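Local coordinates for putative type VI secretion protein (Escherichia coli, PDB 3U66), which is a putative TssL/DotU-family component of the type VI secretion system, attached to the inner membrane, whose cytoplasmic domain is of unknown function, at residues 17-22 against 69-74; 63-68 against 96-101; 106-111 against 150-155. All coordinates share one frame; numbering follows the deposited sequence.

Contact 1 (17-22 against 69-74); sequences WLMVSQ and ALLDES
Val-20 sits between Leu-70 and Leu-71, sending one methyl to each. Its CG2 lies 3.8 Å from CG of Leu-70, meeting that side chain at roughly a right angle, while CG1 reaches CD1 of Leu-71, also at 3.8 Å. One turn further along the second helix, the OG of Ser-74 comes to 3.8 Å from CB of Val-20. The flanks are filled by longer groups. CE of selenomethionine Met-19 touches CD2 of Leu-71 at 3.5 Å, because the chain runs out with CG anti to the backbone N (chi1 180°) and then bends at chi3 (39°) to bring the methyl inward. On the Leu-70 flank, the indole CD1 of Trp-17 stands 4.0 Å from CD2 of Leu-70.

The two helices that flank this layer run nearly parallel, their segment axes 20° apart and 9.8 Å at closest approach. Helix 122-133 supports Trp-17 and Leu-70 through Cys-127 and Thr-131, and helix 32-52 backs Met-19 and Leu-71. Ser-74 OG lies within reach of the Leu-70 and Leu-71 carbonyls, either of which can take its single proton. With no hydrogen bond crossing the interface, helices 7-24 and 57-76 are joined here by buried apolar packing within the helical bundle.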
ATOM      1  N   TRP A  17       4.384  -7.806  -4.322  1.00 49.98           N
ATOM      2  CA  TRP A  17       3.909  -6.773  -5.241  1.00 50.20           C
ATOM      3  C   TRP A  17       3.315  -7.368  -6.514  1.00 54.86           C
ATOM      4  O   TRP A  17       2.268  -6.896  -6.968  1.00 54.40           O
ATOM      5  CB  TRP A  17       5.020  -5.780  -5.585  1.00 49.09           C
ATOM      6  CG  TRP A  17       5.326  -4.783  -4.502  1.00 50.12           C
ATOM      7  CD1 TRP A  17       4.520  -4.409  -3.461  1.00 53.27           C
ATOM      8  CD2 TRP A  17       6.522  -3.997  -4.381  1.00 50.31           C
ATOM      9  NE1 TRP A  17       5.153  -3.466  -2.685  1.00 52.35           N
ATOM     10  CE2 TRP A  17       6.376  -3.178  -3.239  1.00 53.66           C
ATOM     11  CE3 TRP A  17       7.725  -3.940  -5.111  1.00 51.49           C
ATOM     12  CZ2 TRP A  17       7.388  -2.318  -2.798  1.00 52.84           C
ATOM     13  CZ3 TRP A  17       8.712  -3.058  -4.697  1.00 53.11           C
ATOM     14  CH2 TRP A  17       8.543  -2.264  -3.549  1.00 53.84           C
ATOM     15  N   LEU A  18       3.950  -8.432  -7.060  1.00 51.29           N
ATOM     16  CA  LEU A  18       3.446  -9.099  -8.249  1.00 51.48           C
ATOM     17  C   LEU A  18       2.132  -9.820  -7.931  1.00 59.53           C
ATOM     18  O   LEU A  18       1.200  -9.754  -8.735  1.00 59.80           O
ATOM     19  CB  LEU A  18       4.503 -10.036  -8.852  1.00 50.97           C
ATOM     20  CG  LEU A  18       4.193 -10.672 -10.225  1.00 54.34           C
ATOM     21  CD1 LEU A  18       4.081  -9.616 -11.347  1.00 53.58           C
ATOM     22  CD2 LEU A  18       5.242 -11.723 -10.579  1.00 55.29           C
HETATM   23  N   MSE A  19       2.041 -10.443  -6.729  1.00 57.93           N
HETATM   24  CA  MSE A  19       0.848 -11.133  -6.231  1.00 58.44           C
HETATM   25  C   MSE A  19      -0.343 -10.180  -6.101  1.00 60.81           C
HETATM   26  O   MSE A  19      -1.427 -10.537  -6.555  1.00 59.58           O
HETATM   27  CB  MSE A  19       1.151 -11.861  -4.910  1.00 61.88           C
HETATM   28  CG  MSE A  19      -0.045 -12.621  -4.291  1.00 70.87           C
HETATM   29 SE   MSE A  19       0.118 -12.992  -2.341  1.00 81.29          SE
HETATM   30  CE  MSE A  19       0.924 -11.327  -1.766  1.00 77.78           C
ATOM     31  N   VAL A  20      -0.145  -8.972  -5.518  1.00 58.40           N
ATOM     32  CA  VAL A  20      -1.225  -7.973  -5.401  1.00 58.61           C
ATOM     33  C   VAL A  20      -1.664  -7.490  -6.782  1.00 64.17           C
ATOM     34  O   VAL A  20      -2.867  -7.373  -7.022  1.00 64.07           O
ATOM     35  CB  VAL A  20      -1.062  -6.819  -4.350  1.00 62.49           C
ATOM     36  CG1 VAL A  20      -0.049  -7.143  -3.258  1.00 62.50           C
ATOM     37  CG2 VAL A  20      -0.770  -5.463  -4.992  1.00 62.03           C
ATOM     38  N   SER A  21      -0.688  -7.282  -7.702  1.00 61.64           N
ATOM     39  CA  SER A  21      -0.933  -6.865  -9.086  1.00 61.88           C
ATOM     40  C   SER A  21      -1.795  -7.903  -9.822  1.00 66.19           C
ATOM     41  O   SER A  21      -2.699  -7.521 -10.567  1.00 66.04           O
ATOM     42  CB  SER A  21       0.381  -6.639  -9.826  1.00 65.37           C
ATOM     43  OG  SER A  21       0.182  -5.820 -10.967  1.00 73.48           O
ATOM     44  N   GLN A  22      -1.549  -9.207  -9.574  1.00 62.72           N
ATOM     45  CA  GLN A  22      -2.332 -10.293 -10.164  1.00 62.96           C
ATOM     46  C   GLN A  22      -3.745 -10.351  -9.585  1.00 68.18           C
ATOM     47  O   GLN A  22      -4.693 -10.544 -10.344  1.00 67.92           O
ATOM     48  CB  GLN A  22      -1.618 -11.652 -10.038  1.00 64.09           C
ATOM     49  CG  GLN A  22      -0.450 -11.844 -11.007  1.00 75.76           C
ATOM     50  CD  GLN A  22      -0.852 -11.725 -12.456  1.00 86.88           C
ATOM     51  OE1 GLN A  22      -0.679 -10.674 -13.088  1.00 79.71           O
ATOM     52  NE2 GLN A  22      -1.399 -12.797 -13.006  1.00 76.58           N
ATOM     53  N   ALA A  69      -1.575  -3.147   4.249  1.00 49.33           N
ATOM     54  CA  ALA A  69      -2.670  -2.263   3.850  1.00 49.67           C
ATOM     55  C   ALA A  69      -2.975  -2.382   2.352  1.00 56.17           C
ATOM     56  O   ALA A  69      -4.148  -2.335   1.970  1.00 57.23           O
ATOM     57  CB  ALA A  69      -2.325  -0.826   4.198  1.00 50.29           C
ATOM     58  N   LEU A  70      -1.925  -2.558   1.516  1.00 52.68           N
ATOM     59  CA  LEU A  70      -2.056  -2.714   0.065  1.00 52.74           C
ATOM     60  C   LEU A  70      -2.729  -4.057  -0.270  1.00 58.05           C
ATOM     61  O   LEU A  70      -3.754  -4.081  -0.965  1.00 58.18           O
ATOM     62  CB  LEU A  70      -0.681  -2.531  -0.648  1.00 52.52           C
ATOM     63  CG  LEU A  70      -0.528  -2.923  -2.134  1.00 56.14           C
ATOM     64  CD1 LEU A  70      -1.423  -2.090  -3.052  1.00 55.91           C
ATOM     65  CD2 LEU A  70       0.916  -2.835  -2.567  1.00 57.21           C
ATOM     66  N   LEU A  71      -2.173  -5.157   0.261  1.00 55.33           N
ATOM     67  CA  LEU A  71      -2.670  -6.522   0.075  1.00 55.31           C
ATOM     68  C   LEU A  71      -4.089  -6.731   0.627  1.00 60.66           C
ATOM     69  O   LEU A  71      -4.903  -7.332  -0.066  1.00 60.34           O
ATOM     70  CB  LEU A  71      -1.679  -7.525   0.682  1.00 55.26           C
ATOM     71  CG  LEU A  71      -1.901  -9.020   0.449  1.00 59.93           C
ATOM     72  CD1 LEU A  71      -2.200  -9.351  -1.017  1.00 60.21           C
ATOM     73  CD2 LEU A  71      -0.702  -9.786   0.909  1.00 62.52           C
ATOM     74  N   ASP A  72      -4.395  -6.211   1.839  1.00 58.82           N
ATOM     75  CA  ASP A  72      -5.733  -6.295   2.448  1.00 59.34           C
ATOM     76  C   ASP A  72      -6.784  -5.610   1.573  1.00 65.89           C
ATOM     77  O   ASP A  72      -7.840  -6.194   1.338  1.00 65.69           O
ATOM     78  CB  ASP A  72      -5.758  -5.668   3.855  1.00 60.73           C
ATOM     79  CG  ASP A  72      -5.129  -6.489   4.964  1.00 65.62           C
ATOM     80  OD1 ASP A  72      -5.152  -7.731   4.873  1.00 65.77           O
ATOM     81  OD2 ASP A  72      -4.669  -5.891   5.948  1.00 68.87           O
ATOM     82  N   GLU A  73      -6.488  -4.386   1.084  1.00 64.05           N
ATOM     83  CA  GLU A  73      -7.392  -3.611   0.232  1.00 64.65           C
ATOM     84  C   GLU A  73      -7.684  -4.281  -1.116  1.00 70.87           C
ATOM     85  O   GLU A  73      -8.839  -4.279  -1.533  1.00 70.81           O
ATOM     86  CB  GLU A  73      -6.879  -2.179   0.030  1.00 65.73           C
ATOM     87  CG  GLU A  73      -7.957  -1.221  -0.445  1.00 71.45           C
ATOM     88  CD  GLU A  73      -7.421   0.029  -1.102  1.00 81.61           C
ATOM     89  OE1 GLU A  73      -7.002  -0.035  -2.281  1.00 73.48           O
ATOM     90  OE2 GLU A  73      -7.409   1.077  -0.423  1.00 70.27           O
ATOM     91  N   SER A  74      -6.658  -4.860  -1.781  1.00 68.89           N
ATOM     92  CA  SER A  74      -6.826  -5.537  -3.078  1.00 69.49           C
ATOM     93  C   SER A  74      -7.632  -6.843  -2.990  1.00 76.17           C
ATOM     94  O   SER A  74      -8.213  -7.271  -3.992  1.00 76.95           O
ATOM     95  CB  SER A  74      -5.487  -5.746  -3.783  1.00 72.03           C
ATOM     96  OG  SER A  74      -4.428  -5.995  -2.874  1.00 80.85           O
TER

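Contact 2 (63-68 against 96-101); sequences MLYAFC and HFFGTL
Phe-98, on the segment 96-101, reaches across onto Tyr-65, Cys-68 and Leu-64 of helix 57-76. Its CB is 4.1 Å from CD2 of Tyr-65; CG (3.8 Å), CD1 and CD2 also gather on that atom, which stands over the ring face, offset toward the rim. With CG anti to the carbonyl carbon (chi1 -60°), the benzyl group projects toward the helix. The Tyr-65 edge meets the face in a T-shaped stack, centroids 5.3 Å apart and planes at 68°. Further out, CE2 of Phe-98 lies 3.7 Å from CA of Tyr-65 and, at the ring's rim, 3.8 Å from SG of Cys-68, an in-plane sulfur-aromatic contact. SG of Cys-68 also lies obliquely to the ring of Phe-97. At the tip, CZ of Phe-98 sits against the backbone N of Tyr-65 and 3.9 Å from CB of Leu-64.

Beyond the stack, CG2 of Thr-100 closes on the phenol end of Tyr-65, 3.6 Å from its OH, while OG1 of Thr-100 is hydrogen-bonded to the backbone N of Asn-102. Arg-110 adds a cation-pi contact to the Tyr-65 ring. Aromatic and sulfur packing, without a hydrogen bond between the segments, thus seats segment 96-101 against helix 57-76.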
HETATM    1  N   MSE A  63       7.266   0.053   5.912  1.00 57.85           N
HETATM    2  CA  MSE A  63       7.262  -0.694   4.644  1.00 57.18           C
HETATM    3  C   MSE A  63       6.296  -1.887   4.678  1.00 58.12           C
HETATM    4  O   MSE A  63       5.510  -2.063   3.745  1.00 57.02           O
HETATM    5  CB  MSE A  63       8.670  -1.174   4.298  1.00 59.84           C
HETATM    6  CG  MSE A  63       9.521  -0.111   3.631  1.00 67.79           C
HETATM    7 SE   MSE A  63      11.411  -0.599   3.715  1.00 77.36          SE
HETATM    8  CE  MSE A  63      11.856  -0.352   2.076  1.00 73.98           C
ATOM      9  N   LEU A  64       6.330  -2.668   5.781  1.00 53.42           N
ATOM     10  CA  LEU A  64       5.460  -3.821   5.991  1.00 52.15           C
ATOM     11  C   LEU A  64       4.007  -3.418   6.222  1.00 54.64           C
ATOM     12  O   LEU A  64       3.107  -4.165   5.827  1.00 53.98           O
ATOM     13  CB  LEU A  64       5.976  -4.684   7.141  1.00 52.24           C
ATOM     14  CG  LEU A  64       7.211  -5.531   6.830  1.00 57.37           C
ATOM     15  CD1 LEU A  64       7.976  -5.855   8.096  1.00 57.16           C
ATOM     16  CD2 LEU A  64       6.836  -6.806   6.083  1.00 59.67           C
ATOM     17  N   TYR A  65       3.780  -2.242   6.853  1.00 49.85           N
ATOM     18  CA  TYR A  65       2.452  -1.695   7.118  1.00 49.72           C
ATOM     19  C   TYR A  65       1.767  -1.364   5.792  1.00 53.57           C
ATOM     20  O   TYR A  65       0.659  -1.843   5.546  1.00 52.06           O
ATOM     21  CB  TYR A  65       2.538  -0.440   8.008  1.00 51.17           C
ATOM     22  CG  TYR A  65       1.190   0.065   8.476  1.00 52.55           C
ATOM     23  CD1 TYR A  65       0.494   1.029   7.757  1.00 54.90           C
ATOM     24  CD2 TYR A  65       0.619  -0.412   9.655  1.00 52.68           C
ATOM     25  CE1 TYR A  65      -0.756   1.480   8.170  1.00 56.71           C
ATOM     26  CE2 TYR A  65      -0.626   0.037  10.084  1.00 53.30           C
ATOM     27  CZ  TYR A  65      -1.315   0.976   9.334  1.00 62.72           C
ATOM     28  OH  TYR A  65      -2.547   1.418   9.736  1.00 66.09           O
ATOM     29  N   ALA A  66       2.462  -0.583   4.926  1.00 50.77           N
ATOM     30  CA  ALA A  66       1.985  -0.176   3.603  1.00 50.02           C
ATOM     31  C   ALA A  66       1.660  -1.394   2.769  1.00 51.13           C
ATOM     32  O   ALA A  66       0.615  -1.410   2.127  1.00 50.56           O
ATOM     33  CB  ALA A  66       3.026   0.685   2.902  1.00 51.17           C
ATOM     34  N   PHE A  67       2.504  -2.438   2.836  1.00 46.64           N
ATOM     35  CA  PHE A  67       2.262  -3.690   2.112  1.00 46.89           C
ATOM     36  C   PHE A  67       1.028  -4.438   2.611  1.00 52.76           C
ATOM     37  O   PHE A  67       0.272  -4.951   1.778  1.00 52.81           O
ATOM     38  CB  PHE A  67       3.490  -4.611   2.123  1.00 48.41           C
ATOM     39  CG  PHE A  67       3.304  -5.832   1.264  1.00 49.61           C
ATOM     40  CD1 PHE A  67       3.513  -5.773  -0.107  1.00 52.64           C
ATOM     41  CD2 PHE A  67       2.906  -7.039   1.823  1.00 51.99           C
ATOM     42  CE1 PHE A  67       3.323  -6.898  -0.901  1.00 53.21           C
ATOM     43  CE2 PHE A  67       2.712  -8.164   1.024  1.00 54.71           C
ATOM     44  CZ  PHE A  67       2.921  -8.083  -0.330  1.00 52.45           C
ATOM     45  N   CYS A  68       0.853  -4.544   3.958  1.00 49.79           N
ATOM     46  CA  CYS A  68      -0.296  -5.200   4.587  1.00 49.44           C
ATOM     47  C   CYS A  68      -1.572  -4.488   4.157  1.00 51.66           C
ATOM     48  O   CYS A  68      -2.502  -5.133   3.688  1.00 50.06           O
ATOM     49  CB  CYS A  68      -0.154  -5.226   6.106  1.00 50.16           C
ATOM     50  SG  CYS A  68       0.904  -6.557   6.734  1.00 54.04           S
ATOM     51  N   HIS A  96      -3.887  -8.648  12.131  1.00 55.88           N
ATOM     52  CA  HIS A  96      -3.057  -9.786  12.513  1.00 55.33           C
ATOM     53  C   HIS A  96      -1.635  -9.377  12.884  1.00 58.42           C
ATOM     54  O   HIS A  96      -1.131  -9.797  13.923  1.00 57.41           O
ATOM     55  CB  HIS A  96      -3.069 -10.864  11.413  1.00 56.53           C
ATOM     56  CG  HIS A  96      -2.198 -12.053  11.709  1.00 60.45           C
ATOM     57  ND1 HIS A  96      -2.499 -12.945  12.730  1.00 62.20           N
ATOM     58  CD2 HIS A  96      -1.054 -12.453  11.105  1.00 62.20           C
ATOM     59  CE1 HIS A  96      -1.522 -13.837  12.722  1.00 61.47           C
ATOM     60  NE2 HIS A  96      -0.632 -13.585  11.759  1.00 61.84           N
ATOM     61  N   PHE A  97      -1.002  -8.543  12.051  1.00 55.53           N
ATOM     62  CA  PHE A  97       0.372  -8.082  12.243  1.00 54.30           C
ATOM     63  C   PHE A  97       0.529  -6.736  12.959  1.00 57.61           C
ATOM     64  O   PHE A  97       1.584  -6.516  13.567  1.00 56.80           O
ATOM     65  CB  PHE A  97       1.111  -8.053  10.900  1.00 55.45           C
ATOM     66  CG  PHE A  97       1.462  -9.403  10.332  1.00 57.02           C
ATOM     67  CD1 PHE A  97       2.551 -10.120  10.820  1.00 59.88           C
ATOM     68  CD2 PHE A  97       0.743  -9.937   9.271  1.00 59.33           C
ATOM     69  CE1 PHE A  97       2.894 -11.358  10.276  1.00 60.67           C
ATOM     70  CE2 PHE A  97       1.088 -11.178   8.725  1.00 62.16           C
ATOM     71  CZ  PHE A  97       2.165 -11.877   9.230  1.00 60.01           C
ATOM     72  N   PHE A  98      -0.486  -5.838  12.893  1.00 54.36           N
ATOM     73  CA  PHE A  98      -0.367  -4.495  13.484  1.00 54.97           C
ATOM     74  C   PHE A  98      -1.401  -4.066  14.520  1.00 61.97           C
ATOM     75  O   PHE A  98      -1.193  -3.070  15.217  1.00 62.28           O
ATOM     76  CB  PHE A  98      -0.148  -3.412  12.401  1.00 56.14           C
ATOM     77  CG  PHE A  98       1.110  -3.616  11.582  1.00 57.07           C
ATOM     78  CD1 PHE A  98       2.351  -3.220  12.071  1.00 59.57           C
ATOM     79  CD2 PHE A  98       1.053  -4.223  10.333  1.00 58.55           C
ATOM     80  CE1 PHE A  98       3.514  -3.419  11.318  1.00 60.66           C
ATOM     81  CE2 PHE A  98       2.216  -4.419   9.581  1.00 61.46           C
ATOM     82  CZ  PHE A  98       3.439  -4.010  10.076  1.00 59.64           C
ATOM     83  N   GLY A  99      -2.492  -4.808  14.618  1.00 60.16           N
ATOM     84  CA  GLY A  99      -3.543  -4.518  15.583  1.00 60.57           C
ATOM     85  C   GLY A  99      -4.399  -3.314  15.246  1.00 65.05           C
ATOM     86  O   GLY A  99      -4.769  -2.551  16.141  1.00 65.96           O
ATOM     87  N   THR A 100      -4.727  -3.144  13.955  1.00 60.06           N
ATOM     88  CA  THR A 100      -5.605  -2.077  13.459  1.00 59.51           C
ATOM     89  C   THR A 100      -6.527  -2.597  12.341  1.00 62.51           C
ATOM     90  O   THR A 100      -6.231  -3.604  11.704  1.00 61.60           O
ATOM     91  CB  THR A 100      -4.820  -0.781  13.075  1.00 66.63           C
ATOM     92  OG1 THR A 100      -5.737   0.180  12.530  1.00 67.08           O
ATOM     93  CG2 THR A 100      -3.685  -1.029  12.056  1.00 62.94           C
ATOM     94  N   LEU A 101      -7.648  -1.912  12.125  1.00 59.37           N
ATOM     95  CA  LEU A 101      -8.610  -2.209  11.059  1.00 59.64           C
ATOM     96  C   LEU A 101      -8.840  -0.889  10.300  1.00 64.90           C
ATOM     97  O   LEU A 101      -9.753  -0.787   9.468  1.00 64.33           O
ATOM     98  CB  LEU A 101      -9.934  -2.733  11.640  1.00 59.69           C
ATOM     99  CG  LEU A 101      -9.885  -4.023  12.462  1.00 64.41           C
ATOM    100  CD1 LEU A 101     -10.884  -3.981  13.604  1.00 64.31           C
ATOM    101  CD2 LEU A 101     -10.124  -5.235  11.601  1.00 66.09           C
TER

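Contact 3 (106-111 against 150-155); sequences ELWERI and DVIRAL
The indole NE1 of Trp-108 is hydrogen-bonded to the carbonyl O of Thr-137, while the benzo end of the same side chain reaches over to Val-151 and Ile-152. This polar tie holds one end of the ring system as the other makes the apolar contact. CZ3 of Trp-108 lies 3.8 Å from CG1 of Val-151, and CH2 lies 4.0 Å from CG1 of Ile-152; both aliphatic atoms come at the ring's edge, near its plane. The side chain gets there with CG anti to its carbonyl carbon (chi1 -83°), and chi2 (110°) turns the benzo edge toward the facing helix.

The two segments belong to helix 103-115 and helix 148-157 of the all-helical DotU-family domain, and their axes cross at 44° with a closest approach of 11.5 Å.

One turn on from Trp-108, Ile-111 touches two side chains with its CG2, 3.9 Å from CG1 of Val-151 and 4.1 Å from CD2 of Leu-155. CG1 of Val-151 sits over the notch formed by the tryptophan edge and the CG2 of Ile-111. CD1 of Ile-111 folds back over one face of the Trp-108 ring, 4.1 Å above its plane. Helix 122-133 fills in around the splayed helix pair: Leu-128 touches Ile-111, Leu-132 touches Trp-108, and Leu-125 and Cys-129 pack on Leu-155. Phe-136 and Tyr-140 also meet the tryptophan ring, the latter edge-to-face.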
ATOM      1  N   GLU A 106      -5.121   5.553   8.363  1.00 57.95           N
ATOM      2  CA  GLU A 106      -3.840   5.903   8.972  1.00 57.63           C
ATOM      3  C   GLU A 106      -2.574   5.735   8.134  1.00 60.55           C
ATOM      4  O   GLU A 106      -1.547   6.308   8.509  1.00 60.49           O
ATOM      5  CB  GLU A 106      -3.698   5.468  10.446  1.00 59.30           C
ATOM      6  CG  GLU A 106      -3.831   3.985  10.721  1.00 72.81           C
ATOM      7  N   LEU A 107      -2.639   5.032   6.973  1.00 56.01           N
ATOM      8  CA  LEU A 107      -1.475   4.935   6.079  1.00 55.09           C
ATOM      9  C   LEU A 107      -1.250   6.285   5.370  1.00 59.18           C
ATOM     10  O   LEU A 107      -0.108   6.685   5.168  1.00 59.07           O
ATOM     11  CB  LEU A 107      -1.583   3.770   5.078  1.00 55.00           C
ATOM     12  CG  LEU A 107      -0.454   3.600   4.041  1.00 59.45           C
ATOM     13  CD1 LEU A 107       0.908   3.326   4.707  1.00 59.73           C
ATOM     14  CD2 LEU A 107      -0.795   2.509   3.060  1.00 60.80           C
ATOM     15  N   TRP A 108      -2.344   6.995   5.036  1.00 55.79           N
ATOM     16  CA  TRP A 108      -2.308   8.336   4.454  1.00 55.12           C
ATOM     17  C   TRP A 108      -1.725   9.317   5.463  1.00 60.97           C
ATOM     18  O   TRP A 108      -0.937  10.177   5.091  1.00 60.75           O
ATOM     19  CB  TRP A 108      -3.711   8.786   4.007  1.00 52.88           C
ATOM     20  CG  TRP A 108      -4.076   8.272   2.653  1.00 53.18           C
ATOM     21  CD1 TRP A 108      -5.013   7.326   2.361  1.00 55.84           C
ATOM     22  CD2 TRP A 108      -3.421   8.576   1.413  1.00 52.76           C
ATOM     23  NE1 TRP A 108      -5.015   7.057   1.012  1.00 54.74           N
ATOM     24  CE2 TRP A 108      -4.039   7.806   0.408  1.00 56.33           C
ATOM     25  CE3 TRP A 108      -2.364   9.430   1.058  1.00 54.20           C
ATOM     26  CZ2 TRP A 108      -3.633   7.851  -0.928  1.00 55.65           C
ATOM     27  CZ3 TRP A 108      -1.989   9.502  -0.274  1.00 55.59           C
ATOM     28  CH2 TRP A 108      -2.627   8.730  -1.252  1.00 56.27           C
ATOM     29  N   GLU A 109      -2.097   9.156   6.745  1.00 59.66           N
ATOM     30  CA  GLU A 109      -1.632   9.943   7.889  1.00 60.62           C
ATOM     31  C   GLU A 109      -0.114   9.696   8.040  1.00 65.83           C
ATOM     32  O   GLU A 109       0.645  10.641   8.274  1.00 66.00           O
ATOM     33  CB  GLU A 109      -2.386   9.472   9.149  1.00 62.17           C
ATOM     34  CG  GLU A 109      -2.434  10.459  10.301  1.00 75.75           C
ATOM     35  CD  GLU A 109      -3.200   9.994  11.529  1.00100.61           C
ATOM     36  OE1 GLU A 109      -3.662   8.828  11.553  1.00 88.23           O
ATOM     37  OE2 GLU A 109      -3.337  10.804  12.476  1.00 98.49           O
ATOM     38  N   ARG A 110       0.311   8.437   7.821  1.00 62.22           N
ATOM     39  CA  ARG A 110       1.683   7.963   7.893  1.00 62.00           C
ATOM     40  C   ARG A 110       2.537   8.470   6.733  1.00 65.68           C
ATOM     41  O   ARG A 110       3.717   8.722   6.931  1.00 65.57           O
ATOM     42  CB  ARG A 110       1.692   6.428   7.966  1.00 62.32           C
ATOM     43  CG  ARG A 110       3.052   5.792   8.163  1.00 75.27           C
ATOM     44  CD  ARG A 110       3.431   5.524   9.608  1.00 90.07           C
ATOM     45  NE  ARG A 110       2.479   4.624  10.271  1.00103.50           N
ATOM     46  CZ  ARG A 110       2.694   3.345  10.580  1.00116.21           C
ATOM     47  NH1 ARG A 110       3.858   2.782  10.298  1.00101.96           N
ATOM     48  NH2 ARG A 110       1.759   2.637  11.178  1.00102.69           N
ATOM     49  N   ILE A 111       1.964   8.614   5.529  1.00 61.94           N
ATOM     50  CA  ILE A 111       2.667   9.154   4.350  1.00 61.77           C
ATOM     51  C   ILE A 111       3.004  10.641   4.564  1.00 67.39           C
ATOM     52  O   ILE A 111       4.124  11.069   4.275  1.00 67.29           O
ATOM     53  CB  ILE A 111       1.900   8.884   3.009  1.00 64.20           C
ATOM     54  CG1 ILE A 111       1.914   7.374   2.646  1.00 63.78           C
ATOM     55  CG2 ILE A 111       2.476   9.720   1.829  1.00 64.58           C
ATOM     56  CD1 ILE A 111       0.818   6.906   1.689  1.00 68.14           C
ATOM     57  N   ASP A 150      -2.492  16.435  -3.958  1.00 63.85           N
ATOM     58  CA  ASP A 150      -1.366  17.213  -3.449  1.00 63.38           C
ATOM     59  C   ASP A 150      -0.331  16.351  -2.709  1.00 65.52           C
ATOM     60  O   ASP A 150       0.869  16.555  -2.892  1.00 64.45           O
ATOM     61  CB  ASP A 150      -1.879  18.378  -2.586  1.00 65.84           C
ATOM     62  CG  ASP A 150      -2.888  19.291  -3.281  1.00 81.20           C
ATOM     63  OD1 ASP A 150      -2.907  19.318  -4.539  1.00 82.25           O
ATOM     64  OD2 ASP A 150      -3.645  19.988  -2.569  1.00 89.01           O
ATOM     65  N   VAL A 151      -0.795  15.381  -1.892  1.00 61.66           N
ATOM     66  CA  VAL A 151       0.046  14.436  -1.141  1.00 61.09           C
ATOM     67  C   VAL A 151       0.789  13.508  -2.122  1.00 63.43           C
ATOM     68  O   VAL A 151       1.988  13.272  -1.947  1.00 63.14           O
ATOM     69  CB  VAL A 151      -0.778  13.645  -0.093  1.00 65.13           C
ATOM     70  CG1 VAL A 151       0.055  12.557   0.577  1.00 64.78           C
ATOM     71  CG2 VAL A 151      -1.372  14.581   0.951  1.00 64.97           C
ATOM     72  N   ILE A 152       0.084  13.018  -3.166  1.00 58.64           N
ATOM     73  CA  ILE A 152       0.667  12.175  -4.220  1.00 58.51           C
ATOM     74  C   ILE A 152       1.798  12.940  -4.942  1.00 62.26           C
ATOM     75  O   ILE A 152       2.918  12.431  -5.000  1.00 60.49           O
ATOM     76  CB  ILE A 152      -0.417  11.629  -5.194  1.00 61.78           C
ATOM     77  CG1 ILE A 152      -1.329  10.605  -4.482  1.00 62.34           C
ATOM     78  CG2 ILE A 152       0.202  11.030  -6.467  1.00 62.82           C
ATOM     79  CD1 ILE A 152      -2.634  10.213  -5.220  1.00 66.61           C
ATOM     80  N   ARG A 153       1.514  14.182  -5.416  1.00 60.02           N
ATOM     81  CA  ARG A 153       2.480  15.055  -6.106  1.00 59.99           C
ATOM     82  C   ARG A 153       3.735  15.323  -5.273  1.00 62.95           C
ATOM     83  O   ARG A 153       4.845  15.228  -5.799  1.00 62.61           O
ATOM     84  CB  ARG A 153       1.830  16.385  -6.502  1.00 60.61           C
ATOM     85  CG  ARG A 153       1.056  16.328  -7.804  1.00 73.69           C
ATOM     86  CD  ARG A 153       0.248  17.596  -8.008  1.00 82.29           C
ATOM     87  NE  ARG A 153      -1.192  17.342  -7.970  1.00 86.77           N
ATOM     88  CZ  ARG A 153      -1.938  17.127  -9.048  1.00103.37           C
ATOM     89  NH1 ARG A 153      -1.394  17.154 -10.257  1.00 96.66           N
ATOM     90  NH2 ARG A 153      -3.239  16.900  -8.927  1.00 86.30           N
ATOM     91  N   ALA A 154       3.552  15.617  -3.973  1.00 58.39           N
ATOM     92  CA  ALA A 154       4.624  15.904  -3.022  1.00 58.12           C
ATOM     93  C   ALA A 154       5.519  14.700  -2.772  1.00 61.47           C
ATOM     94  O   ALA A 154       6.738  14.859  -2.709  1.00 60.68           O
ATOM     95  CB  ALA A 154       4.037  16.401  -1.713  1.00 59.10           C
ATOM     96  N   LEU A 155       4.911  13.502  -2.640  1.00 58.33           N
ATOM     97  CA  LEU A 155       5.601  12.229  -2.417  1.00 57.57           C
ATOM     98  C   LEU A 155       6.361  11.841  -3.670  1.00 60.77           C
ATOM     99  O   LEU A 155       7.506  11.406  -3.590  1.00 59.96           O
ATOM    100  CB  LEU A 155       4.581  11.144  -2.015  1.00 57.34           C
ATOM    101  CG  LEU A 155       5.053   9.685  -1.949  1.00 61.23           C
ATOM    102  CD1 LEU A 155       5.923   9.420  -0.728  1.00 60.57           C
ATOM    103  CD2 LEU A 155       3.871   8.753  -1.952  1.00 64.48           C
TER

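Overall arrangement
Contacts 1 and 2 both draw on helix 57-76, in its adjoining segments 69-74 and 63-68, and their centres are 13 Å apart. Along the chain their segments alternate, and helix 57-76 is packed against helix 7-24 before it in sequence and helix 93-98 after it. Phe-67 bridges the two, touching Trp-17, Met-19 and Val-20. Contact 3 follows later in the chain, its centre about 17 Å from that of contact 2 and 19 Å from that of contact 1. Leu-107 ties it back, packing on Ala-66 and Ala-69. The three interfaces thus link helices from 7-24 to 148-157 within the all-helical cytoplasmic domain.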